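Local coordinates for protein CopN (Chlamydia pneumoniae, PDB 4NRH) that probably acts as a type III secretion gatekeeper, binding a chaperone and helping to direct the secretion of translocators, at residues Leu34-Arg38 and Ala67-Leu71; Pro47-Leu51 and Ala85-Ala89; Pro61-Thr66 and Thr100-Lys105; Leu128-Val132 and Met145-Tyr150. All coordinates share one frame; numbering follows the deposited sequence.

All four contacts join helices of the HrpJ-like region, and they change in character along the chain. Contact 1 is the buried one, while contacts 2, 3 and 4 are partly buried. Helix 61-74 serves both contact 1 and contact 3, and the salt bridge from Asp-69 to Lys-105 ties these two together. Contacts 1 and 2 touch through Leu-71 and Leu-86. Contact 2 is wholly apolar at its centre, and contact 1 nearly so, with arginines at its margin. Contact 3 adds a lysine to small residues. Contact 4, the nearest to the chain's centre, carries a salt bridge and meets contact 3 through Leu-130 against Thr-100 and Ala-104.

Contact 1. Residues Leu34-Arg38 and Ala67-Leu71; sequences LRGLR and ALDYL
Tyr-70, the residue with the most surface buried between the two segments, lays its ring against Leu-34. The interaction is CH-pi. Leu-34 CB sits over one ring face, 4.2 Å from the centroid of the Tyr-70 ring and 26° off its normal. The ring is sent across the gap because Tyr-70 CG lies anti to the backbone N (chi1 157°). Its CE2 also comes 3.5 Å from Leu-34 O, an oxygen already used by Arg-38 N in the helix.

The aliphatic contacts lie beside the ring. Ala-67 CB is met by two leucine methyls, with Leu-34 CD2 at 3.8 Å and Leu-37 CD2 at 3.9 Å. Leu-37 and Leu-71 cross at about a right angle, and Leu-37 CD2 is 3.9 Å from Leu-71 CD1. The other methyl of Leu-71, CD2, rests 3.8 Å from Arg-38 CA.

The arginines form the polar margin. Arg-38 and Tyr-70 meet at a slant, with Arg-38 CD 3.6 Å from Tyr-70 OH. Arg-35 brings its CG near the same hydroxyl, but its charged end turns to Asp-20 and Asp-17.

Helix 18-24 also packs here, with Tyr-22 on Leu-34 and Ala-19 on Tyr-70. The segment axes are 10.4 Å apart and cross at -62°, which leaves room for the ring and the leucines. The chemistry implies that these helices are held by buried apolar surface and one aromatic face, while the charge of Arg-35 is met by aspartates outside the two helices.

Contact 2. Residues Pro47-Leu51 and Ala85-Ala89; sequences PEDIL and ALIQA
Ala-89, Pro-47 and Ile-50 give up the most surface where the start of helix 47-57 meets helix 80-97. Ala-89 points its CB at the other helix, where it is met from several sides. Ile-50 CG2 is 3.8 Å from Ala-89 CB, and Pro-47 O is equally near. Leu-51 completes the surroundings by placing its CD2 3.3 Å from Ala-89 O.

Pro-47 is the first residue of its helix. Its ring lies along the opposing backbone, with CG 3.7 Å from Ala-85 O and CD 3.9 Å from Ala-85 CB. On the more exposed side, the amide end of Gln-88 comes near this ring, with NE2 3.8 Å from Pro-47 CG.

Ile-50 uses both branches. CG1 is anti to the carbonyl carbon (chi1 -66°), and the chain runs on to CD1, which fits against Ala-85 O and Ala-85 CB. The same CD1 meets Leu-86 CD2 at 3.6 Å. CG2 also touches that leucine methyl while covering Ala-89, and the Ile-50 and Leu-86 side chains cross at about a right angle. Leu-86 goes on to pack against Leu-71 and Val-72 of helix 61-74.

The segment axes approach to 8.6 Å and cross at -65°. The small alanines let the helices come this near. This is oblique helix-on-helix packing, as expected in the all-helical fold of the HrpJ-like region.

Contact 3. Residues Pro61-Thr66 and Thr100-Lys105; sequences PALQST and TAIGAK
A near-perpendicular helix crossing through alanines joins the start of helix 61-74 to the short helix 99-105 in the HrpJ-like region. The segment axes cross at -87° and approach to 7.7 Å. Small residues allow this. Ala-62 CB touches Ala-104 CB at 3.7 Å, and Ala-62 CA lies 3.8 Å from Ala-101 O. Ala-101 CB packs against Pro-61 O and Ser-65 CB. Toward the exposed end, Pro-61 crosses Thr-100 obliquely, with its CG 4.1 Å from Thr-100 CG2.

Lys-105 supplies the polar part. Its CG is anti to the backbone N (chi1 179°), and a bend at chi3 (67°) brings the amine back to Ser-65. On the way its CD passes 3.6 Å from Thr-66 OG1. That hydroxyl donates to Ala-62 O, which also accepts from Thr-66 N on the opposite face of the carbonyl plane. Arg-126 of helix 122-133 covers Ala-104, and Phe-97 packs on Pro-61. The lysine amine forms a salt bridge with Asp-69, one turn beyond Ser-65. Two residues of helix 61-74 thus fix the end of the lysine, and its NZ donates a 2.8 Å hydrogen bond to Ser-65 OG.

Contact 4. Residues Leu128-Val132 and Met145-Tyr150; sequences LYLEV and MLQDRY
Leu-128 packs on Met-145 and Tyr-150, and Val-132 on Met-145, in the tight part. Met-145 SD lies 3.7 Å from Val-132 CG2 and 4.0 Å from Leu-128 CD1. Leu-128 CG is anti to the backbone N (chi1 175°), which carries its two methyls toward the other segment. CD2 reaches the phenol end of Tyr-150, at 3.7 Å from OH. Val-158 of helix 152-172 packs on Leu-128.

The other side is more exposed and is held by charge. Glu-131 and Arg-149 come from opposite directions and form an end-on, two-nitrogen salt bridge. Arg-149 NH1 donates to Glu-131 OE1 at 2.8 Å, and NH2 donates to OE2 of the same glutamate at 3.0 Å. Both oxygens lie near the guanidinium plane, yet the carboxylate is turned 32° from it. OE1 is met from above the carboxylate plane, and OE2 on the syn side, also tilted out. Met-145 CG lies over one guanidinium face, toward its rim, and Leu-128 CD1 is 3.5 Å from Arg-149 NH1, so the bridge borders the apolar part.

The segment axes stay 13.0 Å apart at 155°. Joined by a short link, helices 122-133 and 139-149 form an antiparallel helical hairpin.

Contact 1. Residues Leu34-Arg38 and Ala67-Leu71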
loop_
_atom_site.group_PDB
_atom_site.type_symbol
_atom_site.label_atom_id
_atom_site.label_comp_id
_atom_site.label_asym_id
_atom_site.label_seq_id
_atom_site.Cartn_x
_atom_site.Cartn_y
_atom_site.Cartn_z
ATOM N N LEU A 34 -29.509 24.914 16.137
ATOM C CA LEU A 34 -30.488 24.423 15.173
ATOM C C LEU A 34 -31.879 24.978 15.465
ATOM O O LEU A 34 -32.593 25.395 14.552
ATOM C CB LEU A 34 -30.519 22.893 15.165
ATOM C CG LEU A 34 -29.353 22.205 14.449
ATOM C CD1 LEU A 34 -29.395 20.700 14.663
ATOM C CD2 LEU A 34 -29.379 22.535 12.964
ATOM N N ARG A 35 -32.261 24.981 16.738
ATOM C CA ARG A 35 -33.545 25.540 17.148
ATOM C C ARG A 35 -33.578 27.049 16.923
ATOM O O ARG A 35 -34.619 27.610 16.581
ATOM C CB ARG A 35 -33.837 25.216 18.615
ATOM C CG ARG A 35 -34.137 23.748 18.880
ATOM C CD ARG A 35 -34.564 23.521 20.323
ATOM N NE ARG A 35 -33.463 23.732 21.259
ATOM C CZ ARG A 35 -32.656 22.769 21.686
ATOM N NH1 ARG A 35 -32.826 21.523 21.264
ATOM N NH2 ARG A 35 -31.677 23.048 22.537
ATOM N N GLY A 36 -32.436 27.698 17.119
ATOM C CA GLY A 36 -32.320 29.127 16.894
ATOM C C GLY A 36 -32.594 29.485 15.447
ATOM O O GLY A 36 -33.230 30.497 15.155
ATOM N N LEU A 37 -32.106 28.647 14.537
ATOM C CA LEU A 37 -32.355 28.825 13.112
ATOM C C LEU A 37 -33.829 28.598 12.800
ATOM O O LEU A 37 -34.442 29.356 12.046
ATOM C CB LEU A 37 -31.482 27.872 12.292
ATOM C CG LEU A 37 -31.701 27.868 10.778
ATOM C CD1 LEU A 37 -31.535 29.269 10.204
ATOM C CD2 LEU A 37 -30.751 26.889 10.101
ATOM N N ARG A 38 -34.388 27.543 13.387
ATOM C CA ARG A 38 -35.800 27.214 13.229
ATOM C C ARG A 38 -36.711 28.343 13.699
ATOM O O ARG A 38 -37.699 28.671 13.042
ATOM C CB ARG A 38 -36.127 25.933 13.999
ATOM C CG ARG A 38 -37.583 25.514 13.918
ATOM C CD ARG A 38 -37.930 24.546 15.034
ATOM N NE ARG A 38 -37.795 25.170 16.346
ATOM C CZ ARG A 38 -37.906 24.519 17.500
ATOM N NH1 ARG A 38 -38.150 23.215 17.510
ATOM N NH2 ARG A 38 -37.768 25.173 18.646
ATOM N N ALA A 67 -28.371 21.336 8.517
ATOM C CA ALA A 67 -29.420 22.137 9.139
ATOM C C ALA A 67 -30.707 22.105 8.319
ATOM O O ALA A 67 -31.805 22.048 8.872
ATOM C CB ALA A 67 -28.948 23.574 9.329
ATOM N N LEU A 68 -30.561 22.140 6.998
ATOM C CA LEU A 68 -31.705 22.079 6.095
ATOM C C LEU A 68 -32.440 20.746 6.207
ATOM O O LEU A 68 -33.672 20.709 6.182
ATOM C CB LEU A 68 -31.260 22.321 4.653
ATOM C CG LEU A 68 -31.075 23.798 4.304
ATOM C CD1 LEU A 68 -30.216 23.958 3.065
ATOM C CD2 LEU A 68 -32.424 24.481 4.120
ATOM N N ASP A 69 -31.687 19.655 6.314
ATOM C CA ASP A 69 -32.278 18.342 6.562
ATOM C C ASP A 69 -33.118 18.366 7.834
ATOM O O ASP A 69 -34.211 17.803 7.878
ATOM C CB ASP A 69 -31.197 17.263 6.665
ATOM C CG ASP A 69 -30.461 17.046 5.358
ATOM O OD1 ASP A 69 -31.068 17.263 4.289
ATOM O OD2 ASP A 69 -29.278 16.650 5.400
ATOM N N TYR A 70 -32.594 19.018 8.868
ATOM C CA TYR A 70 -33.289 19.122 10.145
ATOM C C TYR A 70 -34.574 19.939 10.026
ATOM O O TYR A 70 -35.618 19.542 10.542
ATOM C CB TYR A 70 -32.381 19.746 11.208
ATOM C CG TYR A 70 -33.150 20.378 12.347
ATOM C CD1 TYR A 70 -33.776 19.593 13.306
ATOM C CD2 TYR A 70 -33.262 21.759 12.455
ATOM C CE1 TYR A 70 -34.487 20.163 14.344
ATOM C CE2 TYR A 70 -33.972 22.339 13.491
ATOM C CZ TYR A 70 -34.582 21.535 14.433
ATOM O OH TYR A 70 -35.290 22.104 15.468
ATOM N N LEU A 71 -34.485 21.080 9.348
ATOM C CA LEU A 71 -35.624 21.982 9.200
ATOM C C LEU A 71 -36.781 21.309 8.470
ATOM O O LEU A 71 -37.937 21.434 8.874
ATOM C CB LEU A 71 -35.205 23.253 8.457
ATOM C CG LEU A 71 -34.255 24.191 9.202
ATOM C CD1 LEU A 71 -33.806 25.328 8.296
ATOM C CD2 LEU A 71 -34.912 24.730 10.462
#

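Contact 2. Residues Pro47-Leu51 and Ala85-Ala89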
loop_
_atom_site.group_PDB
_atom_site.type_symbol
_atom_site.label_atom_id
_atom_site.label_comp_id
_atom_site.label_asym_id
_atom_site.label_seq_id
_atom_site.Cartn_x
_atom_site.Cartn_y
_atom_site.Cartn_z
ATOM N N PRO A 47 -38.500 30.337 0.034
ATOM C CA PRO A 47 -37.241 29.601 -0.133
ATOM C C PRO A 47 -36.019 30.521 -0.115
ATOM O O PRO A 47 -34.995 30.168 0.470
ATOM C CB PRO A 47 -37.409 28.937 -1.497
ATOM C CG PRO A 47 -38.875 28.704 -1.602
ATOM C CD PRO A 47 -39.527 29.883 -0.921
ATOM N N GLU A 48 -36.133 31.680 -0.757
ATOM C CA GLU A 48 -35.065 32.675 -0.750
ATOM C C GLU A 48 -34.774 33.163 0.667
ATOM O O GLU A 48 -33.617 33.258 1.073
ATOM C CB GLU A 48 -35.423 33.864 -1.647
ATOM C CG GLU A 48 -35.418 33.558 -3.138
ATOM C CD GLU A 48 -36.657 32.813 -3.593
ATOM O OE1 GLU A 48 -37.654 32.796 -2.841
ATOM O OE2 GLU A 48 -36.634 32.244 -4.705
ATOM N N ASP A 49 -35.835 33.478 1.406
ATOM C CA ASP A 49 -35.713 33.925 2.791
ATOM C C ASP A 49 -35.036 32.864 3.649
ATOM O O ASP A 49 -34.182 33.172 4.482
ATOM C CB ASP A 49 -37.087 34.261 3.373
ATOM C CG ASP A 49 -37.698 35.501 2.754
ATOM O OD1 ASP A 49 -36.947 36.319 2.183
ATOM O OD2 ASP A 49 -38.934 35.656 2.842
ATOM N N ILE A 50 -35.434 31.613 3.441
ATOM C CA ILE A 50 -34.869 30.486 4.170
ATOM C C ILE A 50 -33.369 30.360 3.938
ATOM O O ILE A 50 -32.590 30.296 4.890
ATOM C CB ILE A 50 -35.550 29.164 3.767
ATOM C CG1 ILE A 50 -37.015 29.162 4.209
ATOM C CG2 ILE A 50 -34.805 27.978 4.356
ATOM C CD1 ILE A 50 -37.859 28.123 3.505
ATOM N N LEU A 51 -32.967 30.339 2.670
ATOM C CA LEU A 51 -31.559 30.197 2.317
ATOM C C LEU A 51 -30.708 31.322 2.893
ATOM O O LEU A 51 -29.633 31.074 3.430
ATOM C CB LEU A 51 -31.393 30.146 0.795
ATOM C CG LEU A 51 -31.902 28.877 0.108
ATOM C CD1 LEU A 51 -31.812 29.008 -1.404
ATOM C CD2 LEU A 51 -31.122 27.665 0.592
ATOM N N ALA A 85 -41.790 25.113 1.265
ATOM C CA ALA A 85 -40.764 26.112 0.993
ATOM C C ALA A 85 -39.382 25.614 1.405
ATOM O O ALA A 85 -38.387 25.891 0.735
ATOM C CB ALA A 85 -41.093 27.416 1.706
ATOM N N LEU A 86 -39.326 24.879 2.512
ATOM C CA LEU A 86 -38.066 24.333 3.010
ATOM C C LEU A 86 -37.509 23.250 2.089
ATOM O O LEU A 86 -36.302 23.185 1.857
ATOM C CB LEU A 86 -38.247 23.777 4.424
ATOM C CG LEU A 86 -38.379 24.820 5.534
ATOM C CD1 LEU A 86 -38.962 24.199 6.787
ATOM C CD2 LEU A 86 -37.028 25.445 5.832
ATOM N N ILE A 87 -38.393 22.400 1.575
ATOM C CA ILE A 87 -37.991 21.338 0.659
ATOM C C ILE A 87 -37.389 21.932 -0.612
ATOM O O ILE A 87 -36.346 21.478 -1.087
ATOM C CB ILE A 87 -39.178 20.423 0.293
ATOM C CG1 ILE A 87 -39.638 19.634 1.520
ATOM C CG2 ILE A 87 -38.797 19.469 -0.829
ATOM C CD1 ILE A 87 -40.970 18.934 1.333
ATOM N N GLN A 88 -38.049 22.951 -1.155
ATOM C CA GLN A 88 -37.541 23.660 -2.326
ATOM C C GLN A 88 -36.202 24.322 -2.022
ATOM O O GLN A 88 -35.265 24.246 -2.817
ATOM C CB GLN A 88 -38.544 24.713 -2.807
ATOM C CG GLN A 88 -39.812 24.147 -3.419
ATOM C CD GLN A 88 -40.903 25.192 -3.560
ATOM O OE1 GLN A 88 -42.059 24.950 -3.216
ATOM N NE2 GLN A 88 -40.536 26.363 -4.068
ATOM N N ALA A 89 -36.127 24.981 -0.869
ATOM C CA ALA A 89 -34.914 25.676 -0.447
ATOM C C ALA A 89 -33.730 24.722 -0.311
ATOM O O ALA A 89 -32.620 25.038 -0.739
ATOM C CB ALA A 89 -35.153 26.406 0.865
#

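Contact 3. Residues Pro61-Thr66 and Thr100-Lys105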
loop_
_atom_site.group_PDB
_atom_site.type_symbol
_atom_site.label_atom_id
_atom_site.label_comp_id
_atom_site.label_asym_id
_atom_site.label_seq_id
_atom_site.Cartn_x
_atom_site.Cartn_y
_atom_site.Cartn_z
ATOM N N PRO A 61 -20.975 25.038 4.463
ATOM C CA PRO A 61 -21.970 24.467 3.547
ATOM C C PRO A 61 -22.456 23.073 3.952
ATOM O O PRO A 61 -23.630 22.757 3.752
ATOM C CB PRO A 61 -21.219 24.404 2.216
ATOM C CG PRO A 61 -20.231 25.512 2.302
ATOM C CD PRO A 61 -19.801 25.560 3.740
ATOM N N ALA A 62 -21.566 22.253 4.504
ATOM C CA ALA A 62 -21.935 20.910 4.939
ATOM C C ALA A 62 -22.911 20.969 6.107
ATOM O O ALA A 62 -23.876 20.206 6.165
ATOM C CB ALA A 62 -20.699 20.112 5.317
ATOM N N LEU A 63 -22.650 21.880 7.039
ATOM C CA LEU A 63 -23.530 22.077 8.185
ATOM C C LEU A 63 -24.817 22.782 7.760
ATOM O O LEU A 63 -25.879 22.547 8.335
ATOM C CB LEU A 63 -22.822 22.868 9.288
ATOM C CG LEU A 63 -21.915 22.086 10.245
ATOM C CD1 LEU A 63 -22.692 20.961 10.917
ATOM C CD2 LEU A 63 -20.677 21.545 9.545
ATOM N N GLN A 64 -24.712 23.656 6.762
ATOM C CA GLN A 64 -25.890 24.284 6.171
ATOM C C GLN A 64 -26.820 23.216 5.610
ATOM O O GLN A 64 -28.036 23.267 5.799
ATOM C CB GLN A 64 -25.500 25.265 5.062
ATOM C CG GLN A 64 -24.700 26.468 5.526
ATOM C CD GLN A 64 -24.220 27.325 4.371
ATOM O OE1 GLN A 64 -24.499 27.032 3.209
ATOM N NE2 GLN A 64 -23.492 28.391 4.686
ATOM N N SER A 65 -26.226 22.249 4.915
ATOM C CA SER A 65 -26.970 21.143 4.326
ATOM C C SER A 65 -27.576 20.260 5.411
ATOM O O SER A 65 -28.677 19.734 5.255
ATOM C CB SER A 65 -26.061 20.314 3.413
ATOM O OG SER A 65 -26.785 19.278 2.777
ATOM N N THR A 66 -26.843 20.100 6.509
ATOM C CA THR A 66 -27.321 19.329 7.649
ATOM C C THR A 66 -28.501 20.026 8.322
ATOM O O THR A 66 -29.504 19.391 8.653
ATOM C CB THR A 66 -26.203 19.107 8.687
ATOM O OG1 THR A 66 -25.141 18.346 8.096
ATOM C CG2 THR A 66 -26.737 18.366 9.905
ATOM N N THR A 100 -19.792 20.301 -2.692
ATOM C CA THR A 100 -19.293 21.117 -1.591
ATOM C C THR A 100 -20.194 20.970 -0.365
ATOM O O THR A 100 -19.738 21.084 0.773
ATOM C CB THR A 100 -19.197 22.604 -1.997
ATOM O OG1 THR A 100 -18.401 22.726 -3.183
ATOM C CG2 THR A 100 -18.573 23.436 -0.886
ATOM N N ALA A 101 -21.472 20.696 -0.605
ATOM C CA ALA A 101 -22.424 20.482 0.479
ATOM C C ALA A 101 -22.616 18.999 0.789
ATOM O O ALA A 101 -22.408 18.567 1.922
ATOM C CB ALA A 101 -23.762 21.125 0.139
ATOM N N ILE A 102 -23.005 18.225 -0.219
ATOM C CA ILE A 102 -23.360 16.822 -0.016
ATOM C C ILE A 102 -22.142 15.933 0.228
ATOM O O ILE A 102 -22.146 15.098 1.135
ATOM C CB ILE A 102 -24.145 16.266 -1.217
ATOM C CG1 ILE A 102 -25.344 17.164 -1.528
ATOM C CG2 ILE A 102 -24.610 14.846 -0.939
ATOM C CD1 ILE A 102 -26.332 17.278 -0.386
ATOM N N GLY A 103 -21.103 16.118 -0.580
ATOM C CA GLY A 103 -19.874 15.360 -0.430
ATOM C C GLY A 103 -19.216 15.592 0.916
ATOM O O GLY A 103 -18.755 14.652 1.563
ATOM N N ALA A 104 -19.173 16.852 1.336
ATOM C CA ALA A 104 -18.605 17.216 2.628
ATOM C C ALA A 104 -19.438 16.652 3.778
ATOM O O ALA A 104 -18.894 16.171 4.771
ATOM C CB ALA A 104 -18.490 18.729 2.747
ATOM N N LYS A 105 -20.758 16.723 3.638
ATOM C CA LYS A 105 -21.668 16.227 4.666
ATOM C C LYS A 105 -21.529 14.717 4.872
ATOM O O LYS A 105 -21.686 14.219 5.985
ATOM C CB LYS A 105 -23.116 16.583 4.308
ATOM C CG LYS A 105 -24.154 16.089 5.303
ATOM C CD LYS A 105 -25.532 16.660 4.996
ATOM C CE LYS A 105 -26.076 16.129 3.679
ATOM N NZ LYS A 105 -27.438 16.660 3.389
#

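Contact 4. Residues Leu128-Val132 and Met145-Tyr150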
loop_
_atom_site.group_PDB
_atom_site.type_symbol
_atom_site.label_atom_id
_atom_site.label_comp_id
_atom_site.label_asym_id
_atom_site.label_seq_id
_atom_site.Cartn_x
_atom_site.Cartn_y
_atom_site.Cartn_z
ATOM N N LEU A 128 -9.722 19.470 2.107
ATOM C CA LEU A 128 -8.642 18.670 1.537
ATOM C C LEU A 128 -9.164 17.445 0.791
ATOM O O LEU A 128 -8.744 17.174 -0.335
ATOM C CB LEU A 128 -7.666 18.228 2.627
ATOM C CG LEU A 128 -6.571 17.282 2.133
ATOM C CD1 LEU A 128 -5.555 18.031 1.283
ATOM C CD2 LEU A 128 -5.894 16.581 3.294
ATOM N N TYR A 129 -10.070 16.704 1.425
ATOM C CA TYR A 129 -10.660 15.521 0.805
ATOM C C TYR A 129 -11.319 15.865 -0.527
ATOM O O TYR A 129 -11.140 15.158 -1.520
ATOM C CB TYR A 129 -11.684 14.865 1.734
ATOM C CG TYR A 129 -12.318 13.629 1.134
ATOM C CD1 TYR A 129 -11.673 12.401 1.184
ATOM C CD2 TYR A 129 -13.554 13.694 0.503
ATOM C CE1 TYR A 129 -12.243 11.272 0.630
ATOM C CE2 TYR A 129 -14.134 12.571 -0.054
ATOM C CZ TYR A 129 -13.473 11.362 0.012
ATOM O OH TYR A 129 -14.044 10.239 -0.540
ATOM N N LEU A 130 -12.088 16.949 -0.535
ATOM C CA LEU A 130 -12.757 17.411 -1.745
ATOM C C LEU A 130 -11.748 17.755 -2.837
ATOM O O LEU A 130 -11.960 17.445 -4.007
ATOM C CB LEU A 130 -13.644 18.621 -1.440
ATOM C CG LEU A 130 -15.145 18.338 -1.328
ATOM C CD1 LEU A 130 -15.410 17.135 -0.435
ATOM C CD2 LEU A 130 -15.888 19.561 -0.819
ATOM N N GLU A 131 -10.654 18.405 -2.450
ATOM C CA GLU A 131 -9.601 18.758 -3.397
ATOM C C GLU A 131 -8.886 17.524 -3.944
ATOM O O GLU A 131 -8.638 17.421 -5.145
ATOM C CB GLU A 131 -8.584 19.698 -2.744
ATOM C CG GLU A 131 -7.417 20.060 -3.651
ATOM C CD GLU A 131 -6.424 20.996 -2.991
ATOM O OE1 GLU A 131 -6.633 21.356 -1.812
ATOM O OE2 GLU A 131 -5.433 21.373 -3.651
ATOM N N VAL A 132 -8.554 16.591 -3.055
ATOM C CA VAL A 132 -7.831 15.381 -3.434
ATOM C C VAL A 132 -8.647 14.510 -4.385
ATOM O O VAL A 132 -8.140 14.034 -5.402
ATOM C CB VAL A 132 -7.445 14.548 -2.191
ATOM C CG1 VAL A 132 -7.008 13.146 -2.594
ATOM C CG2 VAL A 132 -6.347 15.247 -1.405
ATOM N N MET A 145 1.355 18.061 -2.229
ATOM C CA MET A 145 0.179 18.711 -1.665
ATOM C C MET A 145 0.244 18.742 -0.140
ATOM O O MET A 145 0.015 19.780 0.480
ATOM C CB MET A 145 -1.092 17.998 -2.131
ATOM C CG MET A 145 -2.382 18.697 -1.747
ATOM S SD MET A 145 -3.834 17.788 -2.304
ATOM C CE MET A 145 -3.421 17.518 -4.024
ATOM N N LEU A 146 0.550 17.594 0.457
ATOM C CA LEU A 146 0.615 17.469 1.911
ATOM C C LEU A 146 1.838 18.167 2.506
ATOM O O LEU A 146 1.808 18.610 3.654
ATOM C CB LEU A 146 0.620 15.993 2.319
ATOM C CG LEU A 146 -0.714 15.287 2.579
ATOM C CD1 LEU A 146 -1.621 15.316 1.359
ATOM C CD2 LEU A 146 -0.470 13.854 3.031
ATOM N N GLN A 147 2.911 18.251 1.726
ATOM C CA GLN A 147 4.195 18.737 2.226
ATOM C C GLN A 147 4.159 20.193 2.686
ATOM O O GLN A 147 4.870 20.571 3.618
ATOM C CB GLN A 147 5.275 18.562 1.155
ATOM C CG GLN A 147 5.965 17.206 1.195
ATOM C CD GLN A 147 7.108 17.102 0.206
ATOM O OE1 GLN A 147 7.076 17.711 -0.863
ATOM N NE2 GLN A 147 8.128 16.328 0.559
ATOM N N ASP A 148 3.336 21.005 2.033
ATOM C CA ASP A 148 3.226 22.418 2.384
ATOM C C ASP A 148 2.279 22.646 3.556
ATOM O O ASP A 148 2.411 23.627 4.288
ATOM C CB ASP A 148 2.756 23.233 1.176
ATOM C CG ASP A 148 3.639 23.037 -0.038
ATOM O OD1 ASP A 148 4.867 22.881 0.136
ATOM O OD2 ASP A 148 3.105 23.046 -1.167
ATOM N N ARG A 149 1.323 21.738 3.726
ATOM C CA ARG A 149 0.240 21.935 4.684
ATOM C C ARG A 149 0.451 21.242 6.028
ATOM O O ARG A 149 -0.046 21.712 7.052
ATOM C CB ARG A 149 -1.077 21.461 4.066
ATOM C CG ARG A 149 -1.480 22.251 2.833
ATOM C CD ARG A 149 -2.633 21.600 2.091
ATOM N NE ARG A 149 -2.541 21.837 0.652
ATOM C CZ ARG A 149 -3.545 21.659 -0.199
ATOM N NH1 ARG A 149 -4.721 21.238 0.245
ATOM N NH2 ARG A 149 -3.373 21.900 -1.492
ATOM N N TYR A 150 1.181 20.132 6.034
ATOM C CA TYR A 150 1.289 19.324 7.245
ATOM C C TYR A 150 2.713 18.916 7.594
ATOM O O TYR A 150 3.586 18.840 6.728
ATOM C CB TYR A 150 0.438 18.059 7.111
ATOM C CG TYR A 150 -1.014 18.321 6.797
ATOM C CD1 TYR A 150 -1.899 18.707 7.793
ATOM C CD2 TYR A 150 -1.501 18.180 5.505
ATOM C CE1 TYR A 150 -3.230 18.950 7.512
ATOM C CE2 TYR A 150 -2.831 18.419 5.212
ATOM C CZ TYR A 150 -3.691 18.804 6.221
ATOM O OH TYR A 150 -5.015 19.044 5.937
#